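Long-range contacts in thiamin pyrophosphokinase family protein (Enterococcus faecalis, PDB 3MEL), which probably catalyses the transfer of diphosphate from ATP to thiamine, and is seen with magnesium and the product thiamine diphosphate bound: residues Glu95-Gly100 and Arg129-Gln134; Tyr140-Tyr145 and Phe199-Gly204; Pro151-Leu156 and Val208-Asp213; Pro163-Thr168 and Asn178-Tyr183. All blocks are in the same frame, centred on the assembly; numbering follows the deposited sequence.

Contact 1. Residues Glu95-Gly100 and Arg129-Gln134; sequences EMTIIG and RLCDRQ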
loop_
_atom_site.group_PDB
_atom_site.type_symbol
_atom_site.label_atom_id
_atom_site.label_comp_id
_atom_site.label_asym_id
_atom_site.label_seq_id
_atom_site.Cartn_x
_atom_site.Cartn_y
_atom_site.Cartn_z
ATOM N N GLU A 95 13.568 10.655 15.412
ATOM C CA GLU A 95 12.607 9.701 14.916
ATOM C C GLU A 95 11.539 10.363 14.059
ATOM O O GLU A 95 10.619 10.985 14.576
ATOM C CB GLU A 95 11.951 9.016 16.093
ATOM C CG GLU A 95 10.944 7.979 15.699
ATOM C CD GLU A 95 9.881 7.830 16.737
ATOM O OE1 GLU A 95 9.134 8.807 16.957
ATOM O OE2 GLU A 95 9.799 6.740 17.328
HETATM N N MSE A 96 11.651 10.182 12.745
HETATM C CA MSE A 96 10.765 10.817 11.774
HETATM C C MSE A 96 9.397 10.172 11.630
HETATM O O MSE A 96 9.263 9.039 11.194
HETATM C CB MSE A 96 11.461 10.817 10.433
HETATM C CG MSE A 96 12.889 11.277 10.549
HETATM SE SE MSE A 96 12.997 13.233 10.560
HETATM C CE MSE A 96 14.785 13.397 11.290
ATOM N N THR A 97 8.370 10.922 11.977
ATOM C CA THR A 97 7.008 10.441 11.882
ATOM C C THR A 97 6.334 11.136 10.722
ATOM O O THR A 97 6.218 12.360 10.696
ATOM C CB THR A 97 6.230 10.740 13.178
ATOM O OG1 THR A 97 6.883 10.103 14.284
ATOM C CG2 THR A 97 4.800 10.257 13.078
ATOM N N ILE A 98 5.893 10.357 9.751
ATOM C CA ILE A 98 5.260 10.937 8.584
ATOM C C ILE A 98 3.778 10.678 8.589
ATOM O O ILE A 98 3.343 9.550 8.433
ATOM C CB ILE A 98 5.863 10.394 7.287
ATOM C CG1 ILE A 98 7.372 10.638 7.263
ATOM C CG2 ILE A 98 5.208 11.049 6.080
ATOM C CD1 ILE A 98 8.013 10.262 5.930
ATOM N N ILE A 99 2.991 11.725 8.767
ATOM C CA ILE A 99 1.554 11.582 8.653
ATOM C C ILE A 99 1.010 12.337 7.431
ATOM O O ILE A 99 1.689 13.193 6.862
ATOM C CB ILE A 99 0.834 12.043 9.927
ATOM C CG1 ILE A 99 0.883 13.567 10.049
ATOM C CG2 ILE A 99 1.436 11.350 11.146
ATOM C CD1 ILE A 99 -0.067 14.143 11.065
ATOM N N GLY A 100 -0.209 11.987 7.022
ATOM C CA GLY A 100 -0.901 12.674 5.957
ATOM C C GLY A 100 -0.478 12.162 4.617
ATOM O O GLY A 100 -0.814 12.759 3.601
ATOM N N ARG A 129 9.030 6.433 10.613
ATOM C CA ARG A 129 7.692 5.920 10.930
ATOM C C ARG A 129 6.661 6.595 10.051
ATOM O O ARG A 129 6.751 7.804 9.823
ATOM C CB ARG A 129 7.313 6.216 12.384
ATOM C CG ARG A 129 7.389 5.046 13.330
ATOM C CD ARG A 129 8.834 4.677 13.612
ATOM N NE ARG A 129 9.101 4.473 15.033
ATOM C CZ ARG A 129 10.304 4.176 15.514
ATOM N NH1 ARG A 129 11.322 4.034 14.672
ATOM N NH2 ARG A 129 10.492 4.013 16.822
ATOM N N LEU A 130 5.680 5.826 9.580
ATOM C CA LEU A 130 4.562 6.354 8.808
ATOM C C LEU A 130 3.283 6.012 9.527
ATOM O O LEU A 130 3.110 4.874 9.939
ATOM C CB LEU A 130 4.516 5.700 7.433
ATOM C CG LEU A 130 5.561 6.050 6.378
ATOM C CD1 LEU A 130 5.837 4.838 5.533
ATOM C CD2 LEU A 130 5.071 7.197 5.503
ATOM N N CYS A 131 2.365 6.963 9.657
ATOM C CA CYS A 131 1.154 6.700 10.432
ATOM C C CYS A 131 -0.147 7.217 9.850
ATOM O O CYS A 131 -0.209 8.265 9.230
ATOM C CB CYS A 131 1.309 7.216 11.860
ATOM S SG CYS A 131 2.748 6.559 12.686
ATOM N N ASP A 132 -1.191 6.452 10.103
ATOM C CA ASP A 132 -2.528 6.703 9.610
ATOM C C ASP A 132 -3.418 6.696 10.818
ATOM O O ASP A 132 -3.043 6.174 11.877
ATOM C CB ASP A 132 -3.000 5.517 8.741
ATOM C CG ASP A 132 -2.893 5.783 7.255
ATOM O OD1 ASP A 132 -1.768 5.861 6.714
ATOM O OD2 ASP A 132 -3.954 5.895 6.611
ATOM N N ARG A 133 -4.626 7.215 10.639
ATOM C CA ARG A 133 -5.705 6.937 11.574
ATOM C C ARG A 133 -5.733 5.445 11.912
ATOM O O ARG A 133 -5.937 5.084 13.070
ATOM C CB ARG A 133 -7.057 7.385 11.001
ATOM C CG ARG A 133 -8.198 7.399 12.027
ATOM C CD ARG A 133 -9.501 7.984 11.459
ATOM N NE ARG A 133 -10.349 8.571 12.505
ATOM C CZ ARG A 133 -9.959 9.521 13.370
ATOM N NH1 ARG A 133 -8.714 10.006 13.352
ATOM N NH2 ARG A 133 -10.819 9.990 14.273
ATOM N N GLN A 134 -5.506 4.593 10.905
ATOM C CA GLN A 134 -5.642 3.132 11.047
ATOM C C GLN A 134 -4.337 2.359 11.087
ATOM O O GLN A 134 -4.354 1.153 11.343
ATOM C CB GLN A 134 -6.408 2.523 9.868
ATOM C CG GLN A 134 -7.799 3.013 9.630
ATOM C CD GLN A 134 -8.565 2.045 8.756
ATOM O OE1 GLN A 134 -9.266 2.436 7.821
ATOM N NE2 GLN A 134 -8.413 0.764 9.043
#
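Met96 O, of a selenomethionine, receives the backbone N-H of Arg129, with Arg129 N 2.7 Å away. Arg129 O then receives from Ile98 N, also at 2.7 Å, and Ile98 O from Cys131 N at 3.0 Å, the zigzag of a parallel pair. Two CA-H groups add weaker contacts, Thr97 CA to Arg129 O and Leu130 CA to Ile98 O.

At the N-terminal end of the pair a salt bridge joins Glu95 OE2 to Arg129 NH2 at 2.9 Å. The acid comes over a face of the guanidinium: OE2 lies on that side, Glu95 CG stands 3.9 Å above the centre of the group, and the two planes are 59° apart. A bend of the arginine chain at chi2 (72°) and again at chi3 presents this face to Glu95. On the other face of the sheet Ile98 and Leu130 run side by side, Ile98 CB meeting Leu130 CD2 at 3.7 Å.

The side chain of Ile98 is about 4 Å from that of Thr80, which binds thiamine diphosphate. Helices 106-113 and 119-122 lie in the beta-alpha-beta crossover between the two strands. Strand 3-7 flanks 95-99 in parallel, Met96 packs on helix 79-90, and antiparallel 135-140 follows 128-131.

Contact 2. Residues Tyr140-Tyr145 and Phe199-Gly204; sequences YAPGSY and FSFDAG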
loop_
_atom_site.group_PDB
_atom_site.type_symbol
_atom_site.label_atom_id
_atom_site.label_comp_id
_atom_site.label_asym_id
_atom_site.label_seq_id
_atom_site.Cartn_x
_atom_site.Cartn_y
_atom_site.Cartn_z
ATOM N N TYR A 140 12.501 -2.543 10.062
ATOM C CA TYR A 140 13.551 -3.310 10.714
ATOM C C TYR A 140 14.512 -3.974 9.735
ATOM O O TYR A 140 14.089 -4.579 8.759
ATOM C CB TYR A 140 12.941 -4.377 11.610
ATOM C CG TYR A 140 12.243 -3.827 12.824
ATOM C CD1 TYR A 140 12.943 -3.563 13.986
ATOM C CD2 TYR A 140 10.883 -3.573 12.805
ATOM C CE1 TYR A 140 12.311 -3.058 15.082
ATOM C CE2 TYR A 140 10.239 -3.064 13.904
ATOM C CZ TYR A 140 10.955 -2.811 15.044
ATOM O OH TYR A 140 10.304 -2.319 16.158
ATOM N N ALA A 141 15.805 -3.855 10.010
ATOM C CA ALA A 141 16.795 -4.681 9.352
ATOM C C ALA A 141 17.029 -5.895 10.247
ATOM O O ALA A 141 16.564 -5.914 11.377
ATOM C CB ALA A 141 18.063 -3.911 9.161
ATOM N N PRO A 142 17.754 -6.911 9.747
ATOM C CA PRO A 142 17.972 -8.151 10.502
ATOM C C PRO A 142 18.474 -7.928 11.924
ATOM O O PRO A 142 19.505 -7.291 12.143
ATOM C CB PRO A 142 19.060 -8.856 9.694
ATOM C CG PRO A 142 18.845 -8.396 8.323
ATOM C CD PRO A 142 18.433 -6.952 8.441
ATOM N N GLY A 143 17.752 -8.481 12.888
ATOM C CA GLY A 143 18.181 -8.425 14.266
ATOM C C GLY A 143 17.209 -9.194 15.127
ATOM O O GLY A 143 16.511 -10.078 14.639
ATOM N N SER A 144 17.166 -8.855 16.411
ATOM C CA SER A 144 16.219 -9.451 17.344
ATOM C C SER A 144 15.553 -8.302 18.093
ATOM O O SER A 144 16.235 -7.414 18.582
ATOM C CB SER A 144 16.942 -10.385 18.315
ATOM O OG SER A 144 17.845 -11.232 17.628
ATOM N N TYR A 145 14.228 -8.308 18.176
ATOM C CA TYR A 145 13.507 -7.114 18.590
ATOM C C TYR A 145 12.318 -7.362 19.511
ATOM O O TYR A 145 11.710 -8.440 19.503
ATOM C CB TYR A 145 13.052 -6.329 17.349
ATOM C CG TYR A 145 14.202 -6.006 16.430
ATOM C CD1 TYR A 145 15.192 -5.131 16.828
ATOM C CD2 TYR A 145 14.312 -6.591 15.180
ATOM C CE1 TYR A 145 16.254 -4.841 16.014
ATOM C CE2 TYR A 145 15.377 -6.305 14.361
ATOM C CZ TYR A 145 16.348 -5.427 14.790
ATOM O OH TYR A 145 17.429 -5.118 13.996
ATOM N N PHE A 199 10.441 -10.808 17.772
ATOM C CA PHE A 199 10.755 -11.486 16.517
ATOM C C PHE A 199 12.196 -11.234 16.109
ATOM O O PHE A 199 12.816 -10.263 16.541
ATOM C CB PHE A 199 9.836 -11.007 15.395
ATOM C CG PHE A 199 10.247 -9.684 14.793
ATOM C CD1 PHE A 199 10.929 -9.639 13.583
ATOM C CD2 PHE A 199 9.947 -8.484 15.436
ATOM C CE1 PHE A 199 11.309 -8.419 13.014
ATOM C CE2 PHE A 199 10.321 -7.247 14.875
ATOM C CZ PHE A 199 11.003 -7.215 13.661
ATOM N N SER A 200 12.720 -12.106 15.253
ATOM C CA SER A 200 14.086 -11.966 14.764
ATOM C C SER A 200 14.253 -12.591 13.381
ATOM O O SER A 200 13.417 -13.389 12.944
ATOM C CB SER A 200 15.101 -12.546 15.761
ATOM O OG SER A 200 14.561 -13.649 16.472
ATOM N N PHE A 201 15.321 -12.192 12.695
ATOM C CA PHE A 201 15.605 -12.650 11.347
ATOM C C PHE A 201 17.017 -12.252 10.923
ATOM O O PHE A 201 17.624 -11.356 11.520
ATOM C CB PHE A 201 14.536 -12.161 10.364
ATOM C CG PHE A 201 14.498 -10.667 10.161
ATOM C CD1 PHE A 201 15.036 -10.093 9.017
ATOM C CD2 PHE A 201 13.883 -9.842 11.080
ATOM C CE1 PHE A 201 14.988 -8.729 8.814
ATOM C CE2 PHE A 201 13.830 -8.475 10.875
ATOM C CZ PHE A 201 14.386 -7.918 9.744
ATOM N N ASP A 202 17.547 -12.930 9.909
ATOM C CA ASP A 202 18.957 -12.788 9.558
ATOM C C ASP A 202 19.175 -11.935 8.327
ATOM O O ASP A 202 20.243 -11.360 8.160
ATOM C CB ASP A 202 19.596 -14.158 9.302
ATOM C CG ASP A 202 19.681 -15.027 10.551
ATOM O OD1 ASP A 202 19.483 -14.515 11.676
ATOM O OD2 ASP A 202 19.955 -16.237 10.386
ATOM N N ALA A 203 18.177 -11.866 7.454
ATOM C CA ALA A 203 18.360 -11.217 6.163
ATOM C C ALA A 203 17.062 -10.653 5.608
ATOM O O ALA A 203 15.993 -11.269 5.754
ATOM C CB ALA A 203 18.974 -12.184 5.164
ATOM N N GLY A 204 17.164 -9.488 4.966
ATOM C CA GLY A 204 16.014 -8.860 4.342
ATOM C C GLY A 204 15.524 -7.648 5.107
ATOM O O GLY A 204 16.209 -7.131 5.981
#
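Pro142 lays its CA over the face of the Phe201 ring, 3.8 Å from the ring centroid and 22° off the normal, a CH-pi contact made by the backbone carbon. Pro142 CD approaches Phe201 CE1, and Gly143 N lies over the ring as well, while the ring edge meets the backbone carbonyls of Tyr140 and Gly204. Phe201 CG sits between its backbone N and carbonyl carbon (chi1 66°), which tucks the ring under the loop of residues 141-143.

Phe199 has a similar first torsion and turns its ring edge into an aromatic cluster. Phe199 CZ rises against one face of Tyr140, 3.7 Å from Tyr140 CG, in a T-shaped pair with ring planes at 88°. Phe199 CZ also meets Tyr145 CD2 at 3.7 Å, although these two rings are merely oblique to each other.

The cluster lies on one face of an antiparallel pair, the meeting of strands 144-148 and 196-200 in the three-stranded sheet of the probable thiamine-binding region. Tyr145 and Phe199 bond in both directions, Tyr145 N to Phe199 O (2.9 Å) and Phe199 N to Tyr145 O (3.2 Å), and Phe201 N reaches Gly143 O. Ser144 and Ser200 occupy the opposite face, where a magnesium ion lies about 3 Å from the Ser200 side chain. Tyr145 OH donates to Ala141 O at 2.9 Å from above the carbonyl plane, tying strand to loop. Beyond the pair, Tyr158 adds an edge-to-face partner to Phe199, and Arg126 a cation-pi contact to Tyr140.

Contact 3. Residues Pro151-Leu156 and Val208-Asp213; sequences PDKEYL and VIQSKD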
loop_
_atom_site.group_PDB
_atom_site.type_symbol
_atom_site.label_atom_id
_atom_site.label_comp_id
_atom_site.label_asym_id
_atom_site.label_seq_id
_atom_site.Cartn_x
_atom_site.Cartn_y
_atom_site.Cartn_z
ATOM N N PRO A 151 -1.386 1.255 22.163
ATOM C CA PRO A 151 -2.597 1.057 22.973
ATOM C C PRO A 151 -3.899 1.059 22.168
ATOM O O PRO A 151 -4.809 0.296 22.503
ATOM C CB PRO A 151 -2.570 2.232 23.944
ATOM C CG PRO A 151 -1.170 2.729 23.918
ATOM C CD PRO A 151 -0.620 2.443 22.578
ATOM N N ASP A 152 -3.979 1.884 21.124
ATOM C CA ASP A 152 -5.199 2.002 20.311
ATOM C C ASP A 152 -5.315 0.995 19.142
ATOM O O ASP A 152 -6.263 1.052 18.365
ATOM C CB ASP A 152 -5.331 3.424 19.758
ATOM C CG ASP A 152 -4.576 3.610 18.444
ATOM O OD1 ASP A 152 -3.334 3.392 18.420
ATOM O OD2 ASP A 152 -5.222 3.967 17.429
ATOM N N LYS A 153 -4.365 0.075 19.022
ATOM C CA LYS A 153 -4.312 -0.812 17.866
ATOM C C LYS A 153 -4.738 -2.247 18.206
ATOM O O LYS A 153 -4.522 -2.701 19.312
ATOM C CB LYS A 153 -2.902 -0.803 17.273
ATOM C CG LYS A 153 -2.397 0.559 16.846
ATOM C CD LYS A 153 -3.170 1.104 15.652
ATOM C CE LYS A 153 -2.448 2.290 14.991
ATOM N NZ LYS A 153 -2.401 3.521 15.839
ATOM N N GLU A 154 -5.326 -2.956 17.245
ATOM C CA GLU A 154 -5.787 -4.330 17.454
ATOM C C GLU A 154 -4.911 -5.400 16.793
ATOM O O GLU A 154 -4.826 -6.526 17.286
ATOM C CB GLU A 154 -7.230 -4.491 16.960
ATOM C CG GLU A 154 -8.196 -3.452 17.522
ATOM C CD GLU A 154 -9.421 -3.225 16.634
ATOM O OE1 GLU A 154 -10.520 -2.990 17.198
ATOM O OE2 GLU A 154 -9.280 -3.271 15.379
ATOM N N TYR A 155 -4.269 -5.053 15.680
ATOM C CA TYR A 155 -3.594 -6.049 14.860
ATOM C C TYR A 155 -2.089 -5.841 14.769
ATOM O O TYR A 155 -1.596 -4.737 14.966
ATOM C CB TYR A 155 -4.236 -6.099 13.474
ATOM C CG TYR A 155 -5.722 -6.403 13.532
ATOM C CD1 TYR A 155 -6.178 -7.671 13.901
ATOM C CD2 TYR A 155 -6.669 -5.430 13.226
ATOM C CE1 TYR A 155 -7.521 -7.957 13.964
ATOM C CE2 TYR A 155 -8.024 -5.712 13.282
ATOM C CZ TYR A 155 -8.442 -6.982 13.650
ATOM O OH TYR A 155 -9.789 -7.278 13.722
ATOM N N LEU A 156 -1.369 -6.920 14.494
ATOM C CA LEU A 156 0.072 -6.878 14.306
ATOM C C LEU A 156 0.415 -7.573 12.982
ATOM O O LEU A 156 -0.222 -8.544 12.594
ATOM C CB LEU A 156 0.770 -7.570 15.482
ATOM C CG LEU A 156 2.293 -7.760 15.473
ATOM C CD1 LEU A 156 3.067 -6.429 15.375
ATOM C CD2 LEU A 156 2.740 -8.570 16.680
ATOM N N VAL A 208 7.178 -3.727 10.249
ATOM C CA VAL A 208 6.220 -4.129 11.248
ATOM C C VAL A 208 5.064 -3.148 11.163
ATOM O O VAL A 208 5.280 -1.931 11.174
ATOM C CB VAL A 208 6.856 -4.141 12.637
ATOM C CG1 VAL A 208 5.797 -4.313 13.708
ATOM C CG2 VAL A 208 7.899 -5.242 12.710
ATOM N N ILE A 209 3.844 -3.663 11.043
ATOM C CA ILE A 209 2.666 -2.799 10.943
ATOM C C ILE A 209 1.620 -3.103 12.004
ATOM O O ILE A 209 1.220 -4.248 12.161
ATOM C CB ILE A 209 1.993 -2.887 9.546
ATOM C CG1 ILE A 209 2.910 -2.321 8.456
ATOM C CG2 ILE A 209 0.662 -2.151 9.542
ATOM C CD1 ILE A 209 2.325 -2.425 7.070
ATOM N N GLN A 210 1.184 -2.075 12.731
ATOM C CA GLN A 210 0.088 -2.211 13.686
ATOM C C GLN A 210 -1.114 -1.421 13.202
ATOM O O GLN A 210 -0.978 -0.279 12.799
ATOM C CB GLN A 210 0.508 -1.734 15.073
ATOM C CG GLN A 210 1.620 -2.563 15.713
ATOM C CD GLN A 210 1.860 -2.197 17.175
ATOM O OE1 GLN A 210 3.001 -1.998 17.592
ATOM N NE2 GLN A 210 0.780 -2.114 17.954
ATOM N N SER A 211 -2.296 -2.020 13.266
ATOM C CA SER A 211 -3.458 -1.470 12.582
ATOM C C SER A 211 -4.716 -1.729 13.391
ATOM O O SER A 211 -4.662 -2.426 14.399
ATOM C CB SER A 211 -3.583 -2.099 11.192
ATOM O OG SER A 211 -3.433 -3.524 11.226
ATOM N N LYS A 212 -5.840 -1.161 12.958
ATOM C CA LYS A 212 -7.142 -1.405 13.592
ATOM C C LYS A 212 -8.282 -1.132 12.616
ATOM O O LYS A 212 -8.060 -0.543 11.562
ATOM C CB LYS A 212 -7.332 -0.525 14.825
ATOM C CG LYS A 212 -7.608 0.943 14.501
ATOM C CD LYS A 212 -7.697 1.781 15.764
ATOM C CE LYS A 212 -7.684 3.271 15.461
ATOM N NZ LYS A 212 -7.621 4.098 16.708
ATOM N N ASP A 213 -9.506 -1.525 12.972
ATOM C CA ASP A 213 -10.608 -1.378 12.024
ATOM C C ASP A 213 -11.277 0.007 11.998
ATOM O O ASP A 213 -11.002 0.865 12.831
ATOM C CB ASP A 213 -11.634 -2.509 12.169
ATOM C CG ASP A 213 -11.187 -3.796 11.476
ATOM O OD1 ASP A 213 -10.560 -3.719 10.388
ATOM O OD2 ASP A 213 -11.464 -4.884 12.034
#
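Asp152 OD2 and Lys212 NZ form a salt bridge of uncertain exact geometry, the side chains crossing at about a right angle. Lys153 NZ takes the syn lone pair of Asp152 OD1, 2.7 Å away. Lys212 is straight beyond CG, whereas Lys153 is folded at chi2 and chi4, its aliphatic part lying across Gln210.

Glu154 stretches out beyond CG so that OE2 accepts Asp213 N at 3.0 Å, from the syn side but 35° out of the carboxylate plane. Tyr155, with CG opposite its carbonyl carbon (chi1 -57°), carries its ring edge to Asp213, where OH makes a weak bond to OD2 at 3.4 Å. Leu156 CD1 packs on Val208 CG1.

Where strand 155-160 pairs antiparallel with strand 206-211 in the mixed sheet, the backbone forms a classic beta bulge: Glu154 N (3.0 Å) and Tyr155 N (2.9 Å) reach Ser211 O from opposite faces of its plane. Arg105 of the second subunit makes a cation-pi contact with Tyr155. Two ammonium groups beside one carboxylate would probably stabilise ionised Asp152, while Glu154 and Asp213, with OE2 and OD2 4.3 Å apart, may raise each other's proton affinity, an effect partly offset by the Asp213 N-H on Glu154 OE2.

Contact 4. Residues Pro163-Thr168 and Asn178-Tyr183; sequences PVENLT and NQDVPY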
loop_
_atom_site.group_PDB
_atom_site.type_symbol
_atom_site.label_atom_id
_atom_site.label_comp_id
_atom_site.label_asym_id
_atom_site.label_seq_id
_atom_site.Cartn_x
_atom_site.Cartn_y
_atom_site.Cartn_z
ATOM N N PRO A 163 12.540 -10.977 0.175
ATOM C CA PRO A 163 12.677 -12.323 0.737
ATOM C C PRO A 163 13.389 -12.214 2.090
ATOM O O PRO A 163 14.451 -11.580 2.158
ATOM C CB PRO A 163 13.593 -13.040 -0.269
ATOM C CG PRO A 163 13.639 -12.175 -1.477
ATOM C CD PRO A 163 13.355 -10.783 -1.037
ATOM N N VAL A 164 12.813 -12.799 3.141
ATOM C CA VAL A 164 13.440 -12.806 4.471
ATOM C C VAL A 164 13.939 -14.214 4.830
ATOM O O VAL A 164 13.413 -15.204 4.345
ATOM C CB VAL A 164 12.483 -12.239 5.569
ATOM C CG1 VAL A 164 12.833 -12.777 6.946
ATOM C CG2 VAL A 164 12.519 -10.738 5.577
ATOM N N GLU A 165 14.967 -14.289 5.671
ATOM C CA GLU A 165 15.525 -15.569 6.089
ATOM C C GLU A 165 15.482 -15.784 7.604
ATOM O O GLU A 165 15.746 -14.861 8.380
ATOM C CB GLU A 165 16.957 -15.712 5.600
ATOM C CG GLU A 165 17.076 -16.244 4.187
ATOM C CD GLU A 165 18.524 -16.350 3.746
ATOM O OE1 GLU A 165 19.410 -15.953 4.544
ATOM O OE2 GLU A 165 18.774 -16.825 2.609
ATOM N N ASN A 166 15.162 -17.018 8.005
ATOM C CA ASN A 166 15.154 -17.426 9.409
ATOM C C ASN A 166 14.304 -16.478 10.230
ATOM O O ASN A 166 14.800 -15.805 11.127
ATOM C CB ASN A 166 16.589 -17.506 9.959
ATOM C CG ASN A 166 16.670 -18.168 11.326
ATOM O OD1 ASN A 166 15.909 -19.089 11.643
ATOM N ND2 ASN A 166 17.602 -17.695 12.148
ATOM N N LEU A 167 13.017 -16.414 9.916
ATOM C CA LEU A 167 12.122 -15.503 10.619
ATOM C C LEU A 167 11.426 -16.199 11.781
ATOM O O LEU A 167 10.496 -16.989 11.570
ATOM C CB LEU A 167 11.082 -14.900 9.663
ATOM C CG LEU A 167 9.998 -14.052 10.333
ATOM C CD1 LEU A 167 10.614 -13.001 11.214
ATOM C CD2 LEU A 167 9.085 -13.429 9.322
ATOM N N THR A 168 11.882 -15.909 13.001
ATOM C CA THR A 168 11.276 -16.453 14.210
ATOM C C THR A 168 10.492 -15.333 14.858
ATOM O O THR A 168 10.906 -14.183 14.831
ATOM C CB THR A 168 12.329 -16.974 15.212
ATOM O OG1 THR A 168 13.171 -17.951 14.588
ATOM C CG2 THR A 168 11.653 -17.610 16.408
ATOM N N ASN A 178 11.895 -20.016 12.591
ATOM C CA ASN A 178 12.973 -20.349 11.669
ATOM C C ASN A 178 12.487 -20.353 10.215
ATOM O O ASN A 178 13.004 -21.085 9.361
ATOM C CB ASN A 178 13.586 -21.690 12.060
ATOM C CG ASN A 178 14.180 -21.671 13.463
ATOM O OD1 ASN A 178 15.234 -21.067 13.688
ATOM N ND2 ASN A 178 13.508 -22.332 14.415
ATOM N N GLN A 179 11.495 -19.507 9.954
ATOM C CA GLN A 179 10.784 -19.455 8.683
ATOM C C GLN A 179 11.593 -18.805 7.572
ATOM O O GLN A 179 12.062 -17.679 7.722
ATOM C CB GLN A 179 9.506 -18.645 8.863
ATOM C CG GLN A 179 8.629 -18.603 7.652
ATOM C CD GLN A 179 8.115 -19.976 7.300
ATOM O OE1 GLN A 179 7.195 -20.483 7.943
ATOM N NE2 GLN A 179 8.718 -20.600 6.287
ATOM N N ASP A 180 11.756 -19.501 6.451
ATOM C CA ASP A 180 12.281 -18.842 5.262
ATOM C C ASP A 180 11.105 -18.285 4.471
ATOM O O ASP A 180 10.071 -18.937 4.335
ATOM C CB ASP A 180 13.145 -19.775 4.411
ATOM C CG ASP A 180 14.579 -19.860 4.911
ATOM O OD1 ASP A 180 14.887 -19.256 5.963
ATOM O OD2 ASP A 180 15.403 -20.532 4.252
ATOM N N VAL A 181 11.264 -17.052 4.003
ATOM C CA VAL A 181 10.227 -16.329 3.281
ATOM C C VAL A 181 10.842 -15.970 1.934
ATOM O O VAL A 181 11.620 -15.029 1.840
ATOM C CB VAL A 181 9.803 -15.038 4.048
ATOM C CG1 VAL A 181 8.754 -14.262 3.286
ATOM C CG2 VAL A 181 9.278 -15.381 5.423
ATOM N N PRO A 182 10.488 -16.727 0.885
ATOM C CA PRO A 182 11.173 -16.760 -0.416
ATOM C C PRO A 182 10.921 -15.523 -1.282
ATOM O O PRO A 182 11.649 -15.287 -2.239
ATOM C CB PRO A 182 10.571 -17.999 -1.094
ATOM C CG PRO A 182 9.625 -18.623 -0.070
ATOM C CD PRO A 182 9.258 -17.528 0.857
ATOM N N TYR A 183 9.906 -14.743 -0.935
ATOM C CA TYR A 183 9.530 -13.569 -1.701
ATOM C C TYR A 183 8.643 -12.698 -0.807
ATOM O O TYR A 183 8.165 -13.159 0.217
ATOM C CB TYR A 183 8.780 -14.015 -2.960
ATOM C CG TYR A 183 7.728 -15.041 -2.660
ATOM C CD1 TYR A 183 6.465 -14.651 -2.257
ATOM C CD2 TYR A 183 8.007 -16.403 -2.731
ATOM C CE1 TYR A 183 5.496 -15.579 -1.953
ATOM C CE2 TYR A 183 7.040 -17.344 -2.425
ATOM C CZ TYR A 183 5.788 -16.919 -2.042
ATOM O OH TYR A 183 4.800 -17.812 -1.729
#
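Asn178, Val181 and Leu167 carry much of this antiparallel contact. Asn178 gives its backbone N-H to the hydroxyl of Thr168, N to OG1 3.1 Å, and lays its side chain alongside that of Asn166, the two amides pointing the same way with planes only 15° apart. Both asparagines have positive phi, and at each the chain turns a corner. Asn166 ND2 also bonds to Asp202 OD2 beyond the pair, and a magnesium ion lies about 3 Å from the Asn166 side chain.

Val181 sits opposite Val164, the two CB atoms 4.2 Å apart. Val181 N donates to Val164 O at 2.9 Å; the return bond from Val164 N to Val181 O is weak. Val181 CG2 lies a loose 4.4 Å from Leu167 CD2, and Val181 also touches Tyr187 of strand 185-190 and Cys160 of strand 155-160.

Leu167 directs its own N-H to Gln179 O, with Leu167 N 2.7 Å away, and Gln179 N returns a longer bond to Leu167 O. The leucine side chain touches Ile206 and Phe201. Asn166 N meets Asp180 OD1 at 3.0 Å, nearly along the C-O axis, so a carboxylate accepts from the backbone N-H at the corner.

Asn166 and Leu167 both face Gln179, shifting the register by one between Val164 and Leu167: a G1 beta bulge, with Asn166 in the positive-phi position, between the arms of a bent antiparallel ribbon.

Contact 1 is the buried one, near the centre of the chain and joining parallel strands close to the thiamine diphosphate site; contacts 2, 3 and 4 are partly buried and antiparallel. Contacts 1 and 3 belong to the same mixed sheet and touch where Gln134 NE2 meets Lys212 O. Contacts 2 and 4 share the three-stranded sheet through neighbouring strands 196-200 and 167-170, and contact 4 is nested in the loop that contact 2 closes. Val208 of contact 3 packs on the rings of contact 2, bringing the two sheets together. Chemistry follows place: aliphatic packing with one ion pair in contact 1, aromatic rings in contact 2, a salt-bridge network in contact 3, and backbone-to-side-chain bonds around a bulge in contact 4.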